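Side-chain contacts in cysteine protease (Xylella fastidiosa, PDB 3OIS), which probably cleaves peptide bonds as a papain-family cysteine peptidase and also binds the nucleotide uridine-5'-diphosphate: residues G137-P140 with E141-P145; F208-Y211 with N212-G216. All blocks are in the same frame, centred on the assembly; numbering follows the deposited sequence.

Contact 1 and contact 2 are both local contacts within the papain-family region of the chain, and they lie on opposite sides of its centre. About 31 Å separates their centres and about 20 Å their nearest atoms, so the two do not touch. Contact 1 comes first along the chain, in the loop between helices 126-135 and 170-176, and packs in the mainly helical part against helix 104-114. Contact 2 follows, where strand 204-211 of the antiparallel sheet runs into helix 212-215. Contact 1 is one helix-like turn in a loop and contact 2 the passage from strand to helix, one in each half of the two-part papain fold, away from the uridine-5'-diphosphate pocket.

Contact 1: G137-P140 with E141-P145; sequences GVCP and EKEWP
P140 and E143 meet where an extended run, 137-140, folds into one helix-like turn at 141-143, and the carbonyl O of P140 gathers the backbone of that turn. E143 N reaches P140 O at 3.0 Å, and W144 N reaches the same P140 O at 3.3 Å. Both bonds are weak and bent; W144 N has a second partner in E141 O, 3.0 Å away. Three residues on, the side chain of E143 folds back over the start of the turn. Its CG is anti to the backbone N (chi1 -169°) and the chain beyond is extended; in the conformer described, one of two for this residue, OE1 lies 3.5 Å from P140 CD and 3.6 Å from C139 CB. The carboxylate meets carbon along the proline ring and the cysteine, the E143 chain running at a slant to the P140 ring. E143 OE2 lies near the carboxylate of D175, which may favour protonation of one of the two. This is a single turn in the loop joining helices 126-135 and 170-176 of the papain-family domain, and backbone bonds from C139 to S103 and from E141 to I101 tie it to the chain leading into helix 104-114. The sulfur of C139 is placed between the backbone N and the carbonyl carbon (chi1 63°), and SG meets W144 CB at 3.8 Å, an apolar touch at the root of the tryptophan; the rest of the W144 side chain leads away, and the side chain touches L105, C172 and P168. E141 contributes CB, 3.7 Å from P140 C, while its carboxylate turns away to a salt bridge with R104.

Contact 2: F208-Y211 with N212-G216; sequences FSVY and NSWVG
Y211 ends strand 204-211 at the N-cap position of helix 212-215, and its carbonyl O accepts W214 N at 3.1 Å (N-H...O 153°) and, more weakly, V215 N at 3.3 Å. W214 turns back toward the strand: CG is anti to the backbone N (chi1 -178°), and the far end of the six-membered ring meets F208. W214 CZ3 sits in the plane of the F208 ring at its edge, 3.7 Å from F208 CZ, while the two ring planes are tilted by 36°, neither stacked nor T-shaped. V210 packs against both W214 and V215, its CG1 lying 4.1 Å from W214 CE3 and only 3.4 Å from V215 CG1, a tight carbon pair. V215 CG1 also rests over one face of the indole, offset toward its rim. S213 OG lies 3.8 Å from Y211 CB and is hydrogen-bonded to D231. F267 meets W214 edge-to-face, extending the aromatic cluster. The arrangement is a strand-to-helix junction in the antiparallel sheet of the papain fold, in which the last strand residue serves as N-cap of a short helix.

Contact 1: G137-P140 with E141-P145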
ATOM      1  N   GLY A 137       7.859  10.168  10.364  1.00 16.67           N
ATOM      2  CA  GLY A 137       8.864   9.476   9.535  1.00 15.74           C
ATOM      3  C   GLY A 137       8.742   7.960   9.637  1.00 17.76           C
ATOM      4  O   GLY A 137       7.593   7.397   9.872  1.00 17.76           O
ATOM      5  N   VAL A 138       9.841   7.269   9.423  1.00 14.26           N
ATOM      6  CA  VAL A 138       9.916   5.812   9.573  1.00 14.08           C
ATOM      7  C   VAL A 138      11.371   5.426   9.752  1.00 15.24           C
ATOM      8  O   VAL A 138      12.264   5.991   9.067  1.00 17.72           O
ATOM      9  CB  VAL A 138       9.295   5.054   8.339  1.00 12.88           C
ATOM     10  CG1 VAL A 138       9.888   5.576   6.957  1.00 16.02           C
ATOM     11  CG2 VAL A 138       9.382   3.542   8.506  1.00 13.46           C
ATOM     12  N   CYS A 139      11.622   4.513  10.678  1.00 15.59           N
ATOM     13  CA  CYS A 139      13.017   4.029  10.909  1.00 17.19           C
ATOM     14  C   CYS A 139      13.304   2.828  10.011  1.00 18.87           C
ATOM     15  O   CYS A 139      12.402   2.214   9.453  1.00 19.87           O
ATOM     16  CB  CYS A 139      13.211   3.667  12.379  1.00 19.07           C
ATOM     17  SG  CYS A 139      12.194   2.320  12.992  1.00 18.52           S
ATOM     18  N   PRO A 140      14.591   2.447   9.861  1.00 18.17           N
ATOM     19  CA  PRO A 140      14.890   1.262   9.118  1.00 17.75           C
ATOM     20  C   PRO A 140      14.307  -0.033   9.737  1.00 17.81           C
ATOM     21  O   PRO A 140      14.244  -0.189  10.972  1.00 17.26           O
ATOM     22  CB  PRO A 140      16.472   1.224   9.178  1.00 19.21           C
ATOM     23  CG  PRO A 140      16.815   2.700   9.226  1.00 18.40           C
ATOM     24  CD  PRO A 140      15.811   3.198  10.272  1.00 20.04           C
ATOM     25  N   GLU A 141      13.937  -0.993   8.897  1.00 17.29           N
ATOM     26  CA  GLU A 141      13.347  -2.197   9.396  1.00 17.61           C
ATOM     27  C   GLU A 141      14.336  -2.966  10.307  1.00 18.47           C
ATOM     28  O   GLU A 141      13.912  -3.550  11.254  1.00 16.51           O
ATOM     29  CB  GLU A 141      12.680  -3.031   8.290  1.00 17.35           C
ATOM     30  CG  GLU A 141      11.861  -4.179   8.837  1.00 18.46           C
ATOM     31  CD  GLU A 141      10.801  -4.570   7.833  1.00 18.91           C
ATOM     32  OE1 GLU A 141      11.092  -5.384   6.910  1.00 17.41           O
ATOM     33  OE2 GLU A 141       9.684  -4.050   8.020  1.00 17.29           O
ATOM     34  N   LYS A 142      15.642  -2.870  10.054  1.00 19.41           N
ATOM     35  CA  LYS A 142      16.589  -3.523  10.985  1.00 20.82           C
ATOM     36  C   LYS A 142      16.489  -3.090  12.399  1.00 20.36           C
ATOM     37  O   LYS A 142      16.715  -3.924  13.290  1.00 22.48           O
ATOM     38  CB  LYS A 142      18.053  -3.473  10.466  1.00 22.69           C
ATOM     39  CG  LYS A 142      18.269  -4.573   9.386  1.00 27.70           C
ATOM     40  CD  LYS A 142      19.544  -4.467   8.541  1.00 32.36           C
ATOM     41  CE  LYS A 142      19.641  -5.674   7.598  1.00 34.37           C
ATOM     42  NZ  LYS A 142      20.998  -5.793   6.948  1.00 39.97           N
ATOM     43  N   GLU A 143      16.157  -1.816  12.625  1.00 21.25           N
ATOM     44  CA  GLU A 143      15.987  -1.243  13.953  0.50 20.32           C
ATOM     45  C   GLU A 143      14.635  -1.616  14.582  1.00 20.77           C
ATOM     46  O   GLU A 143      14.473  -1.605  15.793  1.00 19.81           O
ATOM     47  CB  GLU A 143      16.086   0.282  13.834  0.50 21.34           C
ATOM     48  CG  GLU A 143      16.185   1.049  15.128  0.50 20.46           C
ATOM     49  CD  GLU A 143      16.480   2.528  14.884  0.50 23.16           C
ATOM     50  OE1 GLU A 143      16.463   2.976  13.711  0.50 14.15           O
ATOM     51  OE2 GLU A 143      16.754   3.254  15.881  0.50 21.04           O
ATOM     52  N   TRP A 144      13.636  -1.937  13.740  1.00 19.02           N
ATOM     53  CA  TRP A 144      12.292  -2.337  14.252  1.00 18.42           C
ATOM     54  C   TRP A 144      11.753  -3.409  13.317  1.00 17.11           C
ATOM     55  O   TRP A 144      10.975  -3.088  12.345  1.00 17.46           O
ATOM     56  CB  TRP A 144      11.309  -1.124  14.381  1.00 18.99           C
ATOM     57  CG  TRP A 144      10.149  -1.467  15.298  1.00 19.89           C
ATOM     58  CD1 TRP A 144       8.814  -1.591  14.951  1.00 17.55           C
ATOM     59  CD2 TRP A 144      10.229  -1.769  16.711  1.00 19.14           C
ATOM     60  NE1 TRP A 144       8.090  -1.988  16.039  1.00 17.11           N
ATOM     61  CE2 TRP A 144       8.908  -2.049  17.156  1.00 21.52           C
ATOM     62  CE3 TRP A 144      11.275  -1.833  17.635  1.00 20.85           C
ATOM     63  CZ2 TRP A 144       8.624  -2.422  18.499  1.00 22.06           C
ATOM     64  CZ3 TRP A 144      10.983  -2.131  18.991  1.00 18.85           C
ATOM     65  CH2 TRP A 144       9.678  -2.461  19.399  1.00 19.28           C
ATOM     66  N   PRO A 145      12.227  -4.639  13.521  1.00 18.16           N
ATOM     67  CA  PRO A 145      12.066  -5.656  12.479  1.00 17.88           C
ATOM     68  C   PRO A 145      10.640  -6.194  12.398  1.00 16.93           C
ATOM     69  O   PRO A 145       9.874  -6.088  13.346  1.00 17.32           O
ATOM     70  CB  PRO A 145      13.040  -6.774  12.882  1.00 19.02           C
ATOM     71  CG  PRO A 145      13.604  -6.406  14.248  1.00 21.27           C
ATOM     72  CD  PRO A 145      13.279  -4.979  14.524  1.00 19.13           C
TER

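Contact 2: F208-Y211 with N212-G216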
ATOM      1  N   PHE A 208      -8.051  -1.152  -2.799  1.00 12.17           N
ATOM      2  CA  PHE A 208      -9.081  -1.689  -3.630  1.00 13.06           C
ATOM      3  C   PHE A 208      -9.826  -2.855  -2.949  1.00 12.43           C
ATOM      4  O   PHE A 208      -9.297  -3.505  -2.001  1.00 13.99           O
ATOM      5  CB  PHE A 208      -8.511  -2.134  -5.009  1.00 14.56           C
ATOM      6  CG  PHE A 208      -7.488  -3.252  -4.968  1.00 14.97           C
ATOM      7  CD1 PHE A 208      -6.120  -3.016  -4.634  1.00 11.67           C
ATOM      8  CD2 PHE A 208      -7.871  -4.558  -5.328  1.00 15.04           C
ATOM      9  CE1 PHE A 208      -5.172  -4.083  -4.719  1.00 12.62           C
ATOM     10  CE2 PHE A 208      -6.924  -5.612  -5.417  1.00 14.91           C
ATOM     11  CZ  PHE A 208      -5.590  -5.381  -5.061  1.00 13.11           C
ATOM     12  N   SER A 209     -11.012  -3.160  -3.454  1.00 13.24           N
ATOM     13  CA  SER A 209     -11.718  -4.351  -2.939  1.00 12.76           C
ATOM     14  C   SER A 209     -11.226  -5.571  -3.641  1.00 12.02           C
ATOM     15  O   SER A 209     -11.130  -5.567  -4.890  1.00 14.56           O
ATOM     16  CB  SER A 209     -13.221  -4.197  -3.166  1.00 11.28           C
ATOM     17  OG  SER A 209     -13.687  -3.148  -2.310  1.00 17.58           O
ATOM     18  N   VAL A 210     -11.057  -6.618  -2.864  1.00 11.80           N
ATOM     19  CA  VAL A 210     -10.567  -7.931  -3.357  1.00 13.42           C
ATOM     20  C   VAL A 210     -11.696  -8.944  -3.401  1.00 13.50           C
ATOM     21  O   VAL A 210     -12.468  -9.017  -2.426  1.00 15.11           O
ATOM     22  CB  VAL A 210      -9.433  -8.469  -2.453  1.00 14.79           C
ATOM     23  CG1 VAL A 210      -9.058  -9.930  -2.832  1.00 15.90           C
ATOM     24  CG2 VAL A 210      -8.284  -7.531  -2.494  1.00 17.77           C
ATOM     25  N   TYR A 211     -11.859  -9.684  -4.536  1.00 13.63           N
ATOM     26  CA  TYR A 211     -12.986 -10.636  -4.685  1.00 12.50           C
ATOM     27  C   TYR A 211     -12.431 -12.058  -4.832  1.00 13.77           C
ATOM     28  O   TYR A 211     -11.235 -12.248  -5.201  1.00 12.18           O
ATOM     29  CB  TYR A 211     -13.804 -10.276  -5.939  1.00 13.24           C
ATOM     30  CG  TYR A 211     -14.648  -9.055  -5.692  1.00 12.97           C
ATOM     31  CD1 TYR A 211     -16.023  -9.210  -5.375  1.00 13.87           C
ATOM     32  CD2 TYR A 211     -14.100  -7.785  -5.682  1.00 13.63           C
ATOM     33  CE1 TYR A 211     -16.801  -8.119  -5.160  1.00 13.60           C
ATOM     34  CE2 TYR A 211     -14.890  -6.686  -5.446  1.00 13.47           C
ATOM     35  CZ  TYR A 211     -16.242  -6.866  -5.193  1.00 12.92           C
ATOM     36  OH  TYR A 211     -17.038  -5.787  -4.888  1.00 14.63           O
ATOM     37  N   ASN A 212     -13.306 -13.043  -4.555  1.00 13.18           N
ATOM     38  CA  ASN A 212     -12.857 -14.450  -4.604  1.00 13.67           C
ATOM     39  C   ASN A 212     -12.457 -14.852  -6.061  1.00 15.22           C
ATOM     40  O   ASN A 212     -11.778 -15.868  -6.264  1.00 15.17           O
ATOM     41  CB  ASN A 212     -13.984 -15.364  -4.137  1.00 15.39           C
ATOM     42  CG  ASN A 212     -15.091 -15.454  -5.163  1.00 18.12           C
ATOM     43  OD1 ASN A 212     -15.565 -14.447  -5.673  1.00 17.93           O
ATOM     44  ND2 ASN A 212     -15.461 -16.683  -5.548  1.00 29.00           N
ATOM     45  N   SER A 213     -12.842 -14.058  -7.054  1.00 15.94           N
ATOM     46  CA  SER A 213     -12.460 -14.428  -8.452  1.00 16.84           C
ATOM     47  C   SER A 213     -10.940 -14.288  -8.686  1.00 16.74           C
ATOM     48  O   SER A 213     -10.355 -14.844  -9.670  1.00 18.40           O
ATOM     49  CB  SER A 213     -13.222 -13.594  -9.436  1.00 13.63           C
ATOM     50  OG  SER A 213     -13.276 -12.214  -9.127  1.00 15.72           O
ATOM     51  N   TRP A 214     -10.283 -13.488  -7.838  1.00 15.29           N
ATOM     52  CA  TRP A 214      -8.793 -13.420  -7.873  1.00 15.17           C
ATOM     53  C   TRP A 214      -8.153 -14.348  -6.789  1.00 16.32           C
ATOM     54  O   TRP A 214      -7.256 -15.153  -7.093  1.00 13.89           O
ATOM     55  CB  TRP A 214      -8.361 -11.936  -7.668  1.00 15.19           C
ATOM     56  CG  TRP A 214      -6.869 -11.721  -7.733  1.00 16.29           C
ATOM     57  CD1 TRP A 214      -5.953 -12.404  -8.540  1.00 15.32           C
ATOM     58  CD2 TRP A 214      -6.124 -10.814  -6.941  1.00 12.51           C
ATOM     59  NE1 TRP A 214      -4.672 -11.907  -8.307  1.00 14.81           N
ATOM     60  CE2 TRP A 214      -4.751 -10.907  -7.346  1.00 14.92           C
ATOM     61  CE3 TRP A 214      -6.473  -9.842  -5.974  1.00 11.99           C
ATOM     62  CZ2 TRP A 214      -3.748 -10.119  -6.747  1.00 13.52           C
ATOM     63  CZ3 TRP A 214      -5.534  -9.061  -5.444  1.00 10.81           C
ATOM     64  CH2 TRP A 214      -4.149  -9.187  -5.778  1.00 13.19           C
ATOM     65  N   VAL A 215      -8.638 -14.273  -5.525  1.00 14.20           N
ATOM     66  CA  VAL A 215      -7.940 -14.899  -4.425  1.00 12.95           C
ATOM     67  C   VAL A 215      -8.493 -16.228  -4.017  1.00 14.39           C
ATOM     68  O   VAL A 215      -7.927 -16.866  -3.149  1.00 15.80           O
ATOM     69  CB  VAL A 215      -7.897 -13.994  -3.129  1.00 12.70           C
ATOM     70  CG1 VAL A 215      -7.168 -12.705  -3.417  1.00 15.28           C
ATOM     71  CG2 VAL A 215      -9.302 -13.672  -2.612  1.00 12.78           C
ATOM     72  N   GLY A 216      -9.604 -16.621  -4.616  1.00 15.03           N
ATOM     73  CA  GLY A 216     -10.293 -17.868  -4.167  1.00 15.91           C
ATOM     74  C   GLY A 216      -9.429 -19.109  -4.456  1.00 16.86           C
ATOM     75  O   GLY A 216      -8.790 -19.227  -5.543  1.00 15.78           O
TER